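Lys-gingipain catalytic subunit (Porphyromonas gingivalis, PDB 6I9A) cleaves proteins as a secreted cysteine endopeptidase with a strong preference for cutting after lysine, hydrolysing proteins such as haemoglobin, collagen and immunoglobulins. Local coordinates at residues P170-H184 with P303-F317. Numbering follows the deposited sequence.
Sequences PTIKYGMQYYYNQEH and PTFEGTSMGSYDATF. With NA (sodium ion), chain F; NA (sodium ion), chain E.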
loop_
_atom_site.group_PDB
_atom_site.type_symbol
_atom_site.label_atom_id
_atom_site.label_comp_id
_atom_site.label_asym_id
_atom_site.label_seq_id
_atom_site.Cartn_x
_atom_site.Cartn_y
_atom_site.Cartn_z
ATOM N N PRO A 170 5.840 -21.127 11.564
ATOM C CA PRO A 170 4.852 -20.522 12.482
ATOM C C PRO A 170 4.231 -19.248 11.910
ATOM O O PRO A 170 3.049 -18.996 12.117
ATOM C CB PRO A 170 5.658 -20.271 13.786
ATOM C CG PRO A 170 6.759 -21.333 13.726
ATOM C CD PRO A 170 7.099 -21.495 12.274
ATOM N N THR A 171 5.035 -18.428 11.186
ATOM C CA THR A 171 4.482 -17.192 10.583
ATOM C C THR A 171 3.354 -17.531 9.606
ATOM O O THR A 171 2.228 -17.005 9.725
ATOM C CB THR A 171 5.572 -16.446 9.832
ATOM O OG1 THR A 171 6.598 -16.001 10.738
ATOM C CG2 THR A 171 5.006 -15.209 9.118
ATOM N N ILE A 172 3.655 -18.405 8.628
ATOM C CA ILE A 172 2.651 -18.685 7.585
ATOM C C ILE A 172 1.470 -19.444 8.182
ATOM O O ILE A 172 0.314 -19.174 7.817
ATOM C CB ILE A 172 3.347 -19.471 6.441
ATOM C CG1 ILE A 172 4.458 -18.645 5.775
ATOM C CG2 ILE A 172 2.310 -19.980 5.408
ATOM C CD1 ILE A 172 4.091 -17.303 5.273
ATOM N N LYS A 173 1.717 -20.351 9.132
ATOM C CA LYS A 173 0.626 -21.084 9.778
ATOM C C LYS A 173 -0.300 -20.148 10.532
ATOM O O LYS A 173 -1.515 -20.382 10.573
ATOM C CB LYS A 173 1.155 -22.195 10.678
ATOM C CG LYS A 173 1.797 -23.345 9.890
ATOM C CD LYS A 173 2.428 -24.388 10.840
ATOM C CE LYS A 173 2.864 -25.622 10.062
ATOM N NZ LYS A 173 3.434 -26.638 10.985
ATOM N N TYR A 174 0.228 -19.111 11.192
ATOM C CA TYR A 174 -0.623 -18.135 11.894
ATOM C C TYR A 174 -1.522 -17.418 10.877
ATOM O O TYR A 174 -2.723 -17.325 11.066
ATOM C CB TYR A 174 0.304 -17.116 12.618
ATOM C CG TYR A 174 -0.451 -16.046 13.371
ATOM C CD1 TYR A 174 -0.713 -16.173 14.742
ATOM C CD2 TYR A 174 -0.894 -14.897 12.723
ATOM C CE1 TYR A 174 -1.353 -15.165 15.450
ATOM C CE2 TYR A 174 -1.562 -13.882 13.421
ATOM C CZ TYR A 174 -1.790 -14.033 14.774
ATOM O OH TYR A 174 -2.419 -13.070 15.511
ATOM N N GLY A 175 -0.926 -16.947 9.776
ATOM C CA GLY A 175 -1.717 -16.317 8.718
ATOM C C GLY A 175 -2.858 -17.199 8.210
ATOM O O GLY A 175 -4.002 -16.731 8.035
ATOM N N MET A 176 -2.554 -18.446 7.948
ATOM C CA MET A 176 -3.570 -19.389 7.474
ATOM C C MET A 176 -4.615 -19.742 8.516
ATOM O O MET A 176 -5.797 -19.870 8.192
ATOM C CB MET A 176 -2.911 -20.687 6.947
ATOM C CG MET A 176 -2.028 -20.445 5.745
ATOM S SD MET A 176 -1.417 -21.933 4.980
ATOM C CE MET A 176 -0.504 -22.611 6.245
ATOM N N GLN A 177 -4.214 -19.893 9.778
ATOM C CA GLN A 177 -5.159 -20.255 10.809
ATOM C C GLN A 177 -6.202 -19.185 10.923
ATOM O O GLN A 177 -7.392 -19.485 11.045
ATOM C CB GLN A 177 -4.440 -20.428 12.161
ATOM C CG GLN A 177 -5.429 -20.622 13.287
ATOM C CD GLN A 177 -4.814 -21.026 14.575
ATOM O OE1 GLN A 177 -3.611 -21.287 14.662
ATOM N NE2 GLN A 177 -5.659 -21.152 15.583
ATOM N N TYR A 178 -5.764 -17.902 11.020
ATOM C CA TYR A 178 -6.711 -16.869 11.357
ATOM C C TYR A 178 -7.345 -16.167 10.174
ATOM O O TYR A 178 -8.461 -15.648 10.373
ATOM C CB TYR A 178 -5.998 -15.841 12.265
ATOM C CG TYR A 178 -5.711 -16.460 13.618
ATOM C CD1 TYR A 178 -6.753 -16.807 14.482
ATOM C CD2 TYR A 178 -4.403 -16.803 14.003
ATOM C CE1 TYR A 178 -6.507 -17.461 15.678
ATOM C CE2 TYR A 178 -4.149 -17.399 15.234
ATOM C CZ TYR A 178 -5.209 -17.734 16.060
ATOM O OH TYR A 178 -4.930 -18.268 17.298
ATOM N N TYR A 179 -6.671 -16.079 9.015
ATOM C CA TYR A 179 -7.177 -15.174 7.972
ATOM C C TYR A 179 -7.203 -15.779 6.569
ATOM O O TYR A 179 -8.220 -15.661 5.898
ATOM C CB TYR A 179 -6.303 -13.904 7.959
ATOM C CG TYR A 179 -6.238 -13.269 9.333
ATOM C CD1 TYR A 179 -7.389 -12.799 9.967
ATOM C CD2 TYR A 179 -5.026 -13.161 10.025
ATOM C CE1 TYR A 179 -7.341 -12.224 11.232
ATOM C CE2 TYR A 179 -4.966 -12.576 11.289
ATOM C CZ TYR A 179 -6.138 -12.137 11.891
ATOM O OH TYR A 179 -6.122 -11.588 13.160
ATOM N N TYR A 180 -6.078 -16.333 6.102
ATOM C CA TYR A 180 -5.994 -16.851 4.726
ATOM C C TYR A 180 -6.541 -18.260 4.691
ATOM O O TYR A 180 -5.813 -19.255 4.760
ATOM C CB TYR A 180 -4.536 -16.768 4.233
ATOM C CG TYR A 180 -4.055 -15.334 4.165
ATOM C CD1 TYR A 180 -4.547 -14.461 3.197
ATOM C CD2 TYR A 180 -3.078 -14.861 5.039
ATOM C CE1 TYR A 180 -4.137 -13.124 3.145
ATOM C CE2 TYR A 180 -2.651 -13.530 4.987
ATOM C CZ TYR A 180 -3.186 -12.668 4.050
ATOM O OH TYR A 180 -2.818 -11.334 4.006
ATOM N N ASN A 181 -7.878 -18.301 4.663
ATOM C CA ASN A 181 -8.582 -19.572 4.765
ATOM C C ASN A 181 -9.984 -19.480 4.157
ATOM O O ASN A 181 -10.452 -18.389 3.809
ATOM C CB ASN A 181 -8.609 -20.047 6.245
ATOM C CG ASN A 181 -9.304 -19.085 7.156
ATOM O OD1 ASN A 181 -10.367 -18.526 6.865
ATOM N ND2 ASN A 181 -8.695 -18.841 8.312
ATOM N N GLN A 182 -10.636 -20.635 4.044
ATOM C CA GLN A 182 -11.939 -20.687 3.381
ATOM C C GLN A 182 -12.998 -19.907 4.151
ATOM O O GLN A 182 -13.903 -19.322 3.526
ATOM C CB GLN A 182 -12.390 -22.136 3.167
ATOM C CG GLN A 182 -13.734 -22.251 2.391
ATOM C CD GLN A 182 -13.733 -21.585 1.000
ATOM O OE1 GLN A 182 -13.348 -22.212 -0.012
ATOM N NE2 GLN A 182 -14.204 -20.315 0.892
ATOM N N GLU A 183 -12.865 -19.821 5.475
ATOM C CA GLU A 183 -13.849 -19.109 6.307
ATOM C C GLU A 183 -13.816 -17.614 6.032
ATOM O O GLU A 183 -14.808 -16.916 6.295
ATOM C CB GLU A 183 -13.584 -19.400 7.808
ATOM C CG GLU A 183 -13.827 -20.874 8.163
ATOM C CD GLU A 183 -12.779 -21.937 7.786
ATOM O OE1 GLU A 183 -11.699 -21.630 7.215
ATOM O OE2 GLU A 183 -13.041 -23.113 8.119
ATOM N N HIS A 184 -12.714 -17.097 5.435
ATOM C CA HIS A 184 -12.604 -15.691 5.026
ATOM C C HIS A 184 -12.796 -15.520 3.530
ATOM O O HIS A 184 -12.613 -14.428 3.006
ATOM C CB HIS A 184 -11.249 -15.101 5.462
ATOM C CG HIS A 184 -11.194 -14.873 6.945
ATOM N ND1 HIS A 184 -11.059 -15.926 7.820
ATOM C CD2 HIS A 184 -11.325 -13.724 7.657
ATOM C CE1 HIS A 184 -11.086 -15.387 9.047
ATOM N NE2 HIS A 184 -11.225 -14.080 8.990
ATOM N N PRO A 303 2.400 -19.297 17.527
ATOM C CA PRO A 303 1.671 -18.189 18.184
ATOM C C PRO A 303 0.179 -18.293 17.982
ATOM O O PRO A 303 -0.292 -18.843 16.971
ATOM C CB PRO A 303 2.193 -16.970 17.430
ATOM C CG PRO A 303 2.617 -17.509 16.071
ATOM C CD PRO A 303 3.124 -18.871 16.313
ATOM N N THR A 304 -0.582 -17.758 18.948
ATOM C CA THR A 304 -2.017 -17.623 18.799
ATOM C C THR A 304 -2.406 -16.163 18.870
ATOM O O THR A 304 -1.626 -15.289 19.287
ATOM C CB THR A 304 -2.773 -18.389 19.853
ATOM O OG1 THR A 304 -2.467 -17.824 21.128
ATOM C CG2 THR A 304 -2.454 -19.898 19.784
ATOM N N PHE A 305 -3.649 -15.887 18.461
ATOM C CA PHE A 305 -4.148 -14.532 18.446
ATOM C C PHE A 305 -4.177 -13.930 19.864
ATOM O O PHE A 305 -3.804 -12.757 20.062
ATOM C CB PHE A 305 -5.553 -14.534 17.793
ATOM C CG PHE A 305 -6.133 -13.153 17.721
ATOM C CD1 PHE A 305 -5.802 -12.309 16.684
ATOM C CD2 PHE A 305 -6.977 -12.678 18.727
ATOM C CE1 PHE A 305 -6.332 -11.009 16.614
ATOM C CE2 PHE A 305 -7.519 -11.383 18.669
ATOM C CZ PHE A 305 -7.177 -10.549 17.619
ATOM N N GLU A 306 -4.563 -14.741 20.860
ATOM C CA GLU A 306 -4.656 -14.279 22.256
ATOM C C GLU A 306 -3.343 -14.053 22.899
ATOM O O GLU A 306 -3.266 -13.312 23.877
ATOM C CB GLU A 306 -5.403 -15.310 23.142
ATOM C CG GLU A 306 -6.896 -15.412 22.923
ATOM C CD GLU A 306 -7.273 -15.852 21.527
ATOM O OE1 GLU A 306 -6.638 -16.782 20.964
ATOM O OE2 GLU A 306 -8.169 -15.190 20.961
ATOM N N GLY A 307 -2.302 -14.686 22.409
ATOM C CA GLY A 307 -0.999 -14.569 23.051
ATOM C C GLY A 307 -0.033 -13.637 22.356
ATOM O O GLY A 307 1.124 -13.593 22.775
ATOM N N THR A 308 -0.492 -12.896 21.316
ATOM C CA THR A 308 0.380 -11.967 20.597
ATOM C C THR A 308 -0.330 -10.634 20.489
ATOM O O THR A 308 -1.566 -10.553 20.560
ATOM C CB THR A 308 0.775 -12.501 19.197
ATOM O OG1 THR A 308 -0.409 -12.750 18.442
ATOM C CG2 THR A 308 1.639 -13.762 19.250
ATOM N N SER A 309 0.447 -9.570 20.244
ATOM C CA SER A 309 -0.136 -8.288 19.913
ATOM C C SER A 309 -0.505 -8.255 18.429
ATOM O O SER A 309 -0.332 -9.253 17.695
ATOM C CB SER A 309 0.814 -7.163 20.296
ATOM O OG SER A 309 1.944 -7.076 19.443
ATOM N N MET A 310 -0.964 -7.097 17.962
ATOM C CA MET A 310 -1.376 -6.993 16.572
ATOM C C MET A 310 -0.166 -6.930 15.617
ATOM O O MET A 310 0.719 -6.075 15.736
ATOM C CB MET A 310 -2.209 -5.710 16.412
ATOM C CG MET A 310 -2.839 -5.625 15.021
ATOM S SD MET A 310 -3.604 -4.036 14.602
ATOM C CE MET A 310 -2.132 -3.011 14.401
ATOM N N GLY A 311 -0.143 -7.825 14.627
ATOM C CA GLY A 311 0.864 -7.760 13.580
ATOM C C GLY A 311 0.233 -7.398 12.260
ATOM O O GLY A 311 -0.942 -6.985 12.189
ATOM N N SER A 312 1.034 -7.488 11.192
ATOM C CA SER A 312 0.563 -7.051 9.877
ATOM C C SER A 312 -0.632 -7.883 9.391
ATOM O O SER A 312 -1.587 -7.320 8.844
ATOM C CB SER A 312 1.690 -7.088 8.859
ATOM O OG SER A 312 2.065 -8.432 8.594
ATOM N N TYR A 313 -0.616 -9.198 9.587
ATOM C CA TYR A 313 -1.783 -10.003 9.156
ATOM C C TYR A 313 -3.052 -9.590 9.919
ATOM O O TYR A 313 -4.111 -9.382 9.329
ATOM C CB TYR A 313 -1.549 -11.498 9.375
ATOM C CG TYR A 313 -0.428 -12.186 8.619
ATOM C CD1 TYR A 313 -0.118 -11.851 7.308
ATOM C CD2 TYR A 313 0.253 -13.241 9.192
ATOM C CE1 TYR A 313 0.847 -12.566 6.587
ATOM C CE2 TYR A 313 1.195 -13.972 8.474
ATOM C CZ TYR A 313 1.483 -13.635 7.173
ATOM O OH TYR A 313 2.386 -14.408 6.508
ATOM N N ASP A 314 -2.916 -9.435 11.240
ATOM C CA ASP A 314 -4.058 -9.054 12.070
ATOM C C ASP A 314 -4.630 -7.724 11.608
ATOM O O ASP A 314 -5.863 -7.568 11.479
ATOM C CB ASP A 314 -3.663 -8.905 13.546
ATOM C CG ASP A 314 -3.124 -10.125 14.247
ATOM O OD1 ASP A 314 -3.714 -11.239 14.052
ATOM O OD2 ASP A 314 -2.130 -9.990 14.999
ATOM N N ALA A 315 -3.756 -6.733 11.336
ATOM C CA ALA A 315 -4.227 -5.413 10.969
ATOM C C ALA A 315 -4.918 -5.471 9.626
ATOM O O ALA A 315 -5.992 -4.862 9.455
ATOM C CB ALA A 315 -3.021 -4.479 10.909
ATOM N N THR A 316 -4.327 -6.206 8.676
ATOM C CA THR A 316 -4.928 -6.318 7.340
ATOM C C THR A 316 -6.404 -6.696 7.496
ATOM O O THR A 316 -7.278 -6.107 6.833
ATOM C CB THR A 316 -4.177 -7.414 6.537
ATOM O OG1 THR A 316 -2.781 -7.038 6.370
ATOM C CG2 THR A 316 -4.770 -7.526 5.148
ATOM N N PHE A 317 -6.665 -7.706 8.332
ATOM C CA PHE A 317 -8.005 -8.260 8.431
ATOM C C PHE A 317 -8.943 -7.567 9.421
ATOM O O PHE A 317 -10.113 -7.923 9.484
ATOM C CB PHE A 317 -7.912 -9.767 8.704
ATOM C CG PHE A 317 -7.565 -10.524 7.439
ATOM C CD1 PHE A 317 -6.262 -10.565 6.965
ATOM C CD2 PHE A 317 -8.573 -11.057 6.634
ATOM C CE1 PHE A 317 -5.968 -11.125 5.708
ATOM C CE2 PHE A 317 -8.260 -11.657 5.414
ATOM C CZ PHE A 317 -6.988 -11.665 4.949
HETATM NA NA NA F . -1.130 -11.269 16.692
HETATM NA NA NA E . -7.797 -3.894 7.751
HETATM O O HOH W 1 -1.326 -19.746 14.676
HETATM O O HOH W 2 -7.323 -9.025 13.319
HETATM O O HOH W 3 -1.210 -9.278 5.267
HETATM O O HOH W 4 -3.048 -10.795 18.132
#
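A sodium site and an aromatic cluster join the end of helix 163-178 and the turn after it to the loop and short helix of 303-317, and Tyr174 and Asp314 meet at the metal. The phenol oxygen Tyr174 OH binds sodium at 2.5 Å beside Asp314 OD2, Thr308 OG1, Ser309 O and a water; Val293 O completes the shell. Hard oxygen ligands suit this ion. CG anti to the backbone N (chi1 179°) carries the Tyr174 ring from the helix toward 303-317, where its OH meets the ion. The other carboxylate oxygen, Asp314 OD1, accepts a short bond of 2.6 Å from Tyr179 OH on its anti side, so Tyr179, in the second shell, probably helps to orient the carboxylate. Gly311 N, just before helix 312-317, donates to Asp314 OD2. Nearby, Tyr178 OH receives Phe305 N at 2.9 Å in a nearly straight bond (163°), while Phe305 CB lies over the Tyr178 ring face.

Tyr313 is a knob among Thr171, Ile172, Tyr174 and Gly175; its CD2 packs 3.7 Å from Gly175 CA, where the lack of a side chain admits the ring. Its hydroxyl is held by Asn212. Tyr179 CB sits over the Phe317 ring, 3.5 Å from its centroid, and Phe317 turns its edge to the Tyr180 face, planes 87° apart. Sodium site, knob and aromatic cluster together tie these elements within the C25 peptidase domain.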